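Local coordinates for importin-95 (Chaetomium thermophilum, PDB 4XRI), which acts as an importin-beta type nuclear transport receptor for various protein cargoes and probably binds a small GTPase of the Ran type, at residues Y531-N543 against S585-L597. The protein carries 2 engineered substitutions. Residues are numbered along the deposited sequence; the frame is centred on the assembly and turned at random.
Sequences YEVLSVFVQNAAN and SLCTVLQATVQRL
Two side-by-side helices of the importin-beta HEAT-repeat solenoid, 524-539 and 573-597, meet here; their facing segments run parallel, with axes 3° apart and 8.6 Å at closest approach. Tyr531 lies across the start of the interface: its ring atom CD2 is 3.4 Å from Ser585 CB, while CZ rests 3.6 Å from Leu586 CD2 and OH is hydrogen-bonded to Arg559 of helix 546-567, which lies between the two in sequence. One turn on, Val589 spreads its two methyls, CG2 against the carbonyl oxygen and ring of Tyr531 and CG1 against the end of Leu534. The backbones come close where Ser535 faces Val589 (CA to CA 4.7 Å), consistent with the small side chains of Ser535 and Ala592; Ser535 O also meets Ala592 CB. Val538 CG1, anti to its own backbone N (chi1 166°), is thereby placed 3.7 Å from Ala592 CB and also meets Thr593.

Beyond the end of helix 524-539 the contact turns polar. Bent at chi2 (57°), the Arg596 chain passes CG and CD beside Val538 O, and NE and NH2 then both donate to Ala541 O, each at 2.8 Å, from one face of that carbonyl. NH2 also donates to Asn543 OD1 at 3.1 Å, and a water links that oxygen to NH1. An alanine here takes away all three donors and is likely to leave Ala541 O and Asn543 OD1 without these mates, and the chain after Gln539 freer to move. With apolar packing along the helices and three N-H bonds to two oxygens, both near the guanidinium plane, fixing the group's rotation, the chemistry implies that Arg596 ties the chain leaving one helix to its neighbour.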
ATOM      1  N   TYR A 531      -8.435 -16.285  16.168  1.00 36.50           N
ATOM      2  CA  TYR A 531      -9.580 -15.421  16.437  1.00 40.74           C
ATOM      3  C   TYR A 531     -10.129 -14.853  15.135  1.00 35.39           C
ATOM      4  O   TYR A 531     -11.342 -14.741  14.960  1.00 37.41           O
ATOM      5  CB  TYR A 531      -9.198 -14.286  17.393  1.00 43.86           C
ATOM      6  CG  TYR A 531      -9.403 -14.607  18.860  1.00 41.79           C
ATOM      7  CD1 TYR A 531     -10.587 -15.180  19.313  1.00 41.36           C
ATOM      8  CD2 TYR A 531      -8.409 -14.339  19.792  1.00 44.33           C
ATOM      9  CE1 TYR A 531     -10.774 -15.473  20.654  1.00 42.38           C
ATOM     10  CE2 TYR A 531      -8.588 -14.623  21.130  1.00 43.86           C
ATOM     11  CZ  TYR A 531      -9.770 -15.191  21.557  1.00 42.09           C
ATOM     12  OH  TYR A 531      -9.948 -15.480  22.890  1.00 46.73           O
ATOM     13  N   GLU A 532      -9.228 -14.501  14.221  1.00 38.33           N
ATOM     14  CA  GLU A 532      -9.630 -13.998  12.911  1.00 40.15           C
ATOM     15  C   GLU A 532     -10.427 -15.055  12.154  1.00 42.99           C
ATOM     16  O   GLU A 532     -11.429 -14.745  11.512  1.00 45.06           O
ATOM     17  CB  GLU A 532      -8.414 -13.572  12.088  1.00 36.35           C
ATOM     18  CG  GLU A 532      -8.775 -12.754  10.861  1.00 47.23           C
ATOM     19  CD  GLU A 532      -7.588 -12.501   9.945  1.00 59.73           C
ATOM     20  OE1 GLU A 532      -6.518 -13.117  10.151  1.00 62.11           O
ATOM     21  OE2 GLU A 532      -7.731 -11.683   9.013  1.00 59.77           O
ATOM     22  N   VAL A 533      -9.976 -16.302  12.247  1.00 37.68           N
ATOM     23  CA  VAL A 533     -10.673 -17.432  11.642  1.00 36.98           C
ATOM     24  C   VAL A 533     -12.086 -17.543  12.193  1.00 41.38           C
ATOM     25  O   VAL A 533     -13.056 -17.660  11.441  1.00 39.20           O
ATOM     26  CB  VAL A 533      -9.930 -18.760  11.893  1.00 37.70           C
ATOM     27  CG1 VAL A 533     -10.706 -19.916  11.280  1.00 37.74           C
ATOM     28  CG2 VAL A 533      -8.530 -18.695  11.326  1.00 40.18           C
ATOM     29  N   LEU A 534     -12.188 -17.502  13.517  1.00 43.44           N
ATOM     30  CA  LEU A 534     -13.468 -17.581  14.204  1.00 42.35           C
ATOM     31  C   LEU A 534     -14.414 -16.475  13.745  1.00 42.25           C
ATOM     32  O   LEU A 534     -15.607 -16.707  13.546  1.00 42.33           O
ATOM     33  CB  LEU A 534     -13.258 -17.506  15.718  1.00 40.71           C
ATOM     34  CG  LEU A 534     -14.508 -17.632  16.589  1.00 41.13           C
ATOM     35  CD1 LEU A 534     -15.309 -18.861  16.184  1.00 46.06           C
ATOM     36  CD2 LEU A 534     -14.131 -17.692  18.059  1.00 35.46           C
ATOM     37  N   SER A 535     -13.868 -15.276  13.576  1.00 37.90           N
ATOM     38  CA  SER A 535     -14.640 -14.144  13.085  1.00 36.95           C
ATOM     39  C   SER A 535     -15.245 -14.439  11.712  1.00 37.44           C
ATOM     40  O   SER A 535     -16.426 -14.190  11.481  1.00 42.13           O
ATOM     41  CB  SER A 535     -13.764 -12.889  13.014  1.00 38.24           C
ATOM     42  OG  SER A 535     -14.462 -11.824  12.392  1.00 49.27           O
ATOM     43  N   VAL A 536     -14.424 -14.970  10.813  1.00 35.77           N
ATOM     44  CA  VAL A 536     -14.834 -15.237   9.438  1.00 41.09           C
ATOM     45  C   VAL A 536     -15.840 -16.385   9.364  1.00 44.87           C
ATOM     46  O   VAL A 536     -16.760 -16.365   8.543  1.00 46.91           O
ATOM     47  CB  VAL A 536     -13.608 -15.556   8.552  1.00 45.79           C
ATOM     48  CG1 VAL A 536     -14.036 -16.002   7.164  1.00 45.93           C
ATOM     49  CG2 VAL A 536     -12.695 -14.342   8.466  1.00 38.89           C
ATOM     50  N   PHE A 537     -15.671 -17.378  10.232  1.00 38.40           N
ATOM     51  CA  PHE A 537     -16.637 -18.469  10.335  1.00 42.70           C
ATOM     52  C   PHE A 537     -18.008 -17.938  10.742  1.00 47.05           C
ATOM     53  O   PHE A 537     -19.034 -18.370  10.217  1.00 40.74           O
ATOM     54  CB  PHE A 537     -16.161 -19.524  11.338  1.00 41.41           C
ATOM     55  CG  PHE A 537     -15.439 -20.681  10.706  1.00 44.34           C
ATOM     56  CD1 PHE A 537     -14.121 -20.557  10.298  1.00 44.04           C
ATOM     57  CD2 PHE A 537     -16.077 -21.896  10.528  1.00 51.99           C
ATOM     58  CE1 PHE A 537     -13.457 -21.622   9.720  1.00 50.92           C
ATOM     59  CE2 PHE A 537     -15.420 -22.963   9.954  1.00 50.43           C
ATOM     60  CZ  PHE A 537     -14.108 -22.826   9.548  1.00 51.43           C
ATOM     61  N   VAL A 538     -18.012 -16.991  11.675  1.00 45.78           N
ATOM     62  CA  VAL A 538     -19.247 -16.377  12.148  1.00 45.03           C
ATOM     63  C   VAL A 538     -19.910 -15.551  11.057  1.00 45.00           C
ATOM     64  O   VAL A 538     -21.113 -15.675  10.819  1.00 47.98           O
ATOM     65  CB  VAL A 538     -18.996 -15.475  13.375  1.00 41.62           C
ATOM     66  CG1 VAL A 538     -20.207 -14.594  13.647  1.00 37.53           C
ATOM     67  CG2 VAL A 538     -18.664 -16.321  14.588  1.00 37.54           C
ATOM     68  N   GLN A 539     -19.116 -14.707  10.401  1.00 44.72           N
ATOM     69  CA  GLN A 539     -19.610 -13.851   9.325  1.00 45.91           C
ATOM     70  C   GLN A 539     -20.355 -14.648   8.255  1.00 53.55           C
ATOM     71  O   GLN A 539     -21.384 -14.207   7.745  1.00 46.20           O
ATOM     72  CB  GLN A 539     -18.455 -13.080   8.673  1.00 41.26           C
ATOM     73  CG  GLN A 539     -17.774 -12.064   9.575  1.00 49.80           C
ATOM     74  CD  GLN A 539     -16.603 -11.383   8.893  1.00 59.01           C
ATOM     75  OE1 GLN A 539     -16.446 -11.466   7.675  1.00 65.16           O
ATOM     76  NE2 GLN A 539     -15.768 -10.711   9.677  1.00 62.68           N
ATOM     77  N   ASN A 540     -19.831 -15.826   7.934  1.00 47.95           N
ATOM     78  CA  ASN A 540     -20.366 -16.642   6.853  1.00 48.55           C
ATOM     79  C   ASN A 540     -21.258 -17.785   7.331  1.00 53.14           C
ATOM     80  O   ASN A 540     -21.547 -18.715   6.575  1.00 59.87           O
ATOM     81  CB  ASN A 540     -19.218 -17.215   6.024  1.00 40.38           C
ATOM     82  CG  ASN A 540     -18.379 -16.139   5.366  1.00 46.20           C
ATOM     83  OD1 ASN A 540     -18.705 -15.664   4.280  1.00 50.64           O
ATOM     84  ND2 ASN A 540     -17.291 -15.749   6.022  1.00 41.81           N
ATOM     85  N   ALA A 541     -21.693 -17.716   8.584  1.00 50.60           N
ATOM     86  CA  ALA A 541     -22.507 -18.778   9.163  1.00 48.88           C
ATOM     87  C   ALA A 541     -23.932 -18.738   8.623  1.00 51.20           C
ATOM     88  O   ALA A 541     -24.457 -17.671   8.308  1.00 50.32           O
ATOM     89  CB  ALA A 541     -22.511 -18.669  10.680  1.00 46.44           C
ATOM     90  N   ALA A 542     -24.553 -19.908   8.516  1.00 50.05           N
ATOM     91  CA  ALA A 542     -25.934 -19.996   8.058  1.00 54.26           C
ATOM     92  C   ALA A 542     -26.896 -19.972   9.243  1.00 63.25           C
ATOM     93  O   ALA A 542     -26.474 -20.072  10.398  1.00 68.73           O
ATOM     94  CB  ALA A 542     -26.138 -21.243   7.229  1.00 51.90           C
ATOM     95  N   ASN A 543     -28.186 -19.845   8.946  1.00 60.92           N
ATOM     96  CA  ASN A 543     -29.206 -19.629   9.969  1.00 55.19           C
ATOM     97  C   ASN A 543     -29.350 -20.764  10.978  1.00 53.45           C
ATOM     98  O   ASN A 543     -29.716 -20.533  12.130  1.00 61.67           O
ATOM     99  CB  ASN A 543     -30.554 -19.377   9.302  1.00 57.15           C
ATOM    100  CG  ASN A 543     -30.569 -18.103   8.487  1.00 63.32           C
ATOM    101  OD1 ASN A 543     -29.883 -17.135   8.817  1.00 62.65           O
ATOM    102  ND2 ASN A 543     -31.348 -18.095   7.410  1.00 63.03           N
ATOM    103  N   SER A 585      -8.816  -8.666  19.287  1.00 33.14           N
ATOM    104  CA  SER A 585      -9.275  -9.892  18.646  1.00 31.84           C
ATOM    105  C   SER A 585     -10.670 -10.273  19.136  1.00 31.03           C
ATOM    106  O   SER A 585     -11.532 -10.666  18.349  1.00 35.27           O
ATOM    107  CB  SER A 585      -8.297 -11.039  18.907  1.00 35.39           C
ATOM    108  OG  SER A 585      -7.050 -10.805  18.275  1.00 38.10           O
ATOM    109  N   LEU A 586     -10.881 -10.157  20.443  1.00 31.04           N
ATOM    110  CA  LEU A 586     -12.162 -10.499  21.048  1.00 34.44           C
ATOM    111  C   LEU A 586     -13.269  -9.553  20.593  1.00 35.09           C
ATOM    112  O   LEU A 586     -14.415  -9.967  20.416  1.00 38.40           O
ATOM    113  CB  LEU A 586     -12.051 -10.486  22.575  1.00 37.04           C
ATOM    114  CG  LEU A 586     -11.358 -11.702  23.194  1.00 37.52           C
ATOM    115  CD1 LEU A 586     -11.079 -11.470  24.670  1.00 35.26           C
ATOM    116  CD2 LEU A 586     -12.210 -12.946  22.999  1.00 36.38           C
ATOM    117  N   CYS A 587     -12.922  -8.283  20.409  1.00 36.75           N
ATOM    118  CA  CYS A 587     -13.874  -7.304  19.897  1.00 39.09           C
ATOM    119  C   CYS A 587     -14.244  -7.626  18.455  1.00 34.89           C
ATOM    120  O   CYS A 587     -15.391  -7.444  18.047  1.00 37.02           O
ATOM    121  CB  CYS A 587     -13.309  -5.884  19.996  1.00 39.77           C
ATOM    122  SG  CYS A 587     -13.356  -5.160  21.655  1.00 36.70           S
ATOM    123  N   THR A 588     -13.265  -8.102  17.690  1.00 35.28           N
ATOM    124  CA  THR A 588     -13.486  -8.477  16.298  1.00 38.57           C
ATOM    125  C   THR A 588     -14.500  -9.609  16.184  1.00 43.33           C
ATOM    126  O   THR A 588     -15.412  -9.560  15.362  1.00 41.03           O
ATOM    127  CB  THR A 588     -12.170  -8.901  15.616  1.00 38.40           C
ATOM    128  OG1 THR A 588     -11.303  -7.766  15.501  1.00 41.64           O
ATOM    129  CG2 THR A 588     -12.440  -9.469  14.225  1.00 38.84           C
ATOM    130  N   VAL A 589     -14.337 -10.629  17.020  1.00 40.19           N
ATOM    131  CA  VAL A 589     -15.256 -11.758  17.046  1.00 34.29           C
ATOM    132  C   VAL A 589     -16.631 -11.320  17.536  1.00 37.63           C
ATOM    133  O   VAL A 589     -17.651 -11.694  16.955  1.00 38.19           O
ATOM    134  CB  VAL A 589     -14.739 -12.896  17.949  1.00 34.16           C
ATOM    135  CG1 VAL A 589     -15.739 -14.038  17.972  1.00 35.03           C
ATOM    136  CG2 VAL A 589     -13.385 -13.387  17.465  1.00 33.01           C
ATOM    137  N   LEU A 590     -16.648 -10.539  18.613  1.00 37.20           N
ATOM    138  CA  LEU A 590     -17.895 -10.006  19.150  1.00 36.90           C
ATOM    139  C   LEU A 590     -18.661  -9.244  18.073  1.00 34.97           C
ATOM    140  O   LEU A 590     -19.862  -9.453  17.881  1.00 37.20           O
ATOM    141  CB  LEU A 590     -17.629  -9.095  20.351  1.00 33.22           C
ATOM    142  CG  LEU A 590     -18.882  -8.418  20.916  1.00 35.50           C
ATOM    143  CD1 LEU A 590     -19.838  -9.460  21.476  1.00 33.61           C
ATOM    144  CD2 LEU A 590     -18.532  -7.381  21.973  1.00 31.01           C
ATOM    145  N   GLN A 591     -17.949  -8.367  17.370  1.00 34.43           N
ATOM    146  CA  GLN A 591     -18.515  -7.603  16.263  1.00 42.52           C
ATOM    147  C   GLN A 591     -19.160  -8.516  15.222  1.00 45.25           C
ATOM    148  O   GLN A 591     -20.236  -8.217  14.703  1.00 40.10           O
ATOM    149  CB  GLN A 591     -17.432  -6.740  15.610  1.00 35.70           C
ATOM    150  CG  GLN A 591     -17.916  -5.873  14.459  1.00 32.98           C
ATOM    151  CD  GLN A 591     -16.777  -5.165  13.750  1.00 43.50           C
ATOM    152  OE1 GLN A 591     -15.683  -5.029  14.295  1.00 47.44           O
ATOM    153  NE2 GLN A 591     -17.026  -4.721  12.523  1.00 47.68           N
ATOM    154  N   ALA A 592     -18.500  -9.636  14.941  1.00 42.66           N
ATOM    155  CA  ALA A 592     -18.991 -10.603  13.965  1.00 37.44           C
ATOM    156  C   ALA A 592     -20.314 -11.219  14.410  1.00 40.64           C
ATOM    157  O   ALA A 592     -21.251 -11.336  13.619  1.00 42.75           O
ATOM    158  CB  ALA A 592     -17.955 -11.691  13.730  1.00 35.66           C
ATOM    159  N   THR A 593     -20.390 -11.598  15.684  1.00 38.76           N
ATOM    160  CA  THR A 593     -21.600 -12.203  16.227  1.00 36.93           C
ATOM    161  C   THR A 593     -22.744 -11.197  16.276  1.00 40.66           C
ATOM    162  O   THR A 593     -23.900 -11.551  16.050  1.00 41.77           O
ATOM    163  CB  THR A 593     -21.373 -12.770  17.641  1.00 41.63           C
ATOM    164  OG1 THR A 593     -20.973 -11.716  18.525  1.00 38.83           O
ATOM    165  CG2 THR A 593     -20.300 -13.852  17.623  1.00 34.94           C
ATOM    166  N   VAL A 594     -22.418  -9.942  16.574  1.00 44.27           N
ATOM    167  CA  VAL A 594     -23.428  -8.892  16.626  1.00 42.80           C
ATOM    168  C   VAL A 594     -24.059  -8.679  15.254  1.00 35.60           C
ATOM    169  O   VAL A 594     -25.286  -8.698  15.115  1.00 42.18           O
ATOM    170  CB  VAL A 594     -22.845  -7.555  17.129  1.00 41.92           C
ATOM    171  CG1 VAL A 594     -23.870  -6.441  16.972  1.00 34.13           C
ATOM    172  CG2 VAL A 594     -22.402  -7.672  18.587  1.00 29.51           C
ATOM    173  N   GLN A 595     -23.212  -8.482  14.247  1.00 37.25           N
ATOM    174  CA  GLN A 595     -23.674  -8.298  12.870  1.00 40.12           C
ATOM    175  C   GLN A 595     -24.461  -9.505  12.370  1.00 52.26           C
ATOM    176  O   GLN A 595     -25.494  -9.354  11.715  1.00 50.66           O
ATOM    177  CB  GLN A 595     -22.496  -8.034  11.926  1.00 41.38           C
ATOM    178  CG  GLN A 595     -21.830  -6.684  12.113  1.00 61.26           C
ATOM    179  CD  GLN A 595     -20.824  -6.372  11.018  1.00 71.02           C
ATOM    180  OE1 GLN A 595     -19.704  -5.938  11.294  1.00 65.54           O
ATOM    181  NE2 GLN A 595     -21.222  -6.587   9.768  1.00 77.70           N
ATOM    182  N   ARG A 596     -23.969 -10.697  12.690  1.00 44.65           N
ATOM    183  CA  ARG A 596     -24.591 -11.926  12.219  1.00 43.21           C
ATOM    184  C   ARG A 596     -25.952 -12.160  12.875  1.00 44.62           C
ATOM    185  O   ARG A 596     -26.882 -12.651  12.237  1.00 47.95           O
ATOM    186  CB  ARG A 596     -23.681 -13.125  12.481  1.00 40.78           C
ATOM    187  CG  ARG A 596     -24.161 -14.399  11.810  1.00 43.55           C
ATOM    188  CD  ARG A 596     -24.314 -14.198  10.311  1.00 38.95           C
ATOM    189  NE  ARG A 596     -25.003 -15.320   9.677  1.00 44.69           N
ATOM    190  CZ  ARG A 596     -26.317 -15.380   9.482  1.00 50.66           C
ATOM    191  NH1 ARG A 596     -27.095 -14.379   9.870  1.00 45.73           N
ATOM    192  NH2 ARG A 596     -26.855 -16.444   8.896  1.00 48.27           N
ATOM    193  N   LEU A 597     -26.069 -11.816  14.153  1.00 44.06           N
ATOM    194  CA  LEU A 597     -27.307 -12.049  14.886  1.00 45.02           C
ATOM    195  C   LEU A 597     -28.325 -10.945  14.609  1.00 45.73           C
ATOM    196  O   LEU A 597     -29.532 -11.183  14.670  1.00 50.79           O
ATOM    197  CB  LEU A 597     -27.033 -12.148  16.388  1.00 49.89           C
ATOM    198  CG  LEU A 597     -26.417 -13.461  16.873  1.00 57.16           C
ATOM    199  CD1 LEU A 597     -26.030 -13.378  18.342  1.00 64.42           C
ATOM    200  CD2 LEU A 597     -27.372 -14.627  16.641  1.00 44.37           C
TER
HETATM  201  O   HOH W   1     -30.045 -14.090   9.479  1.00 63.48           O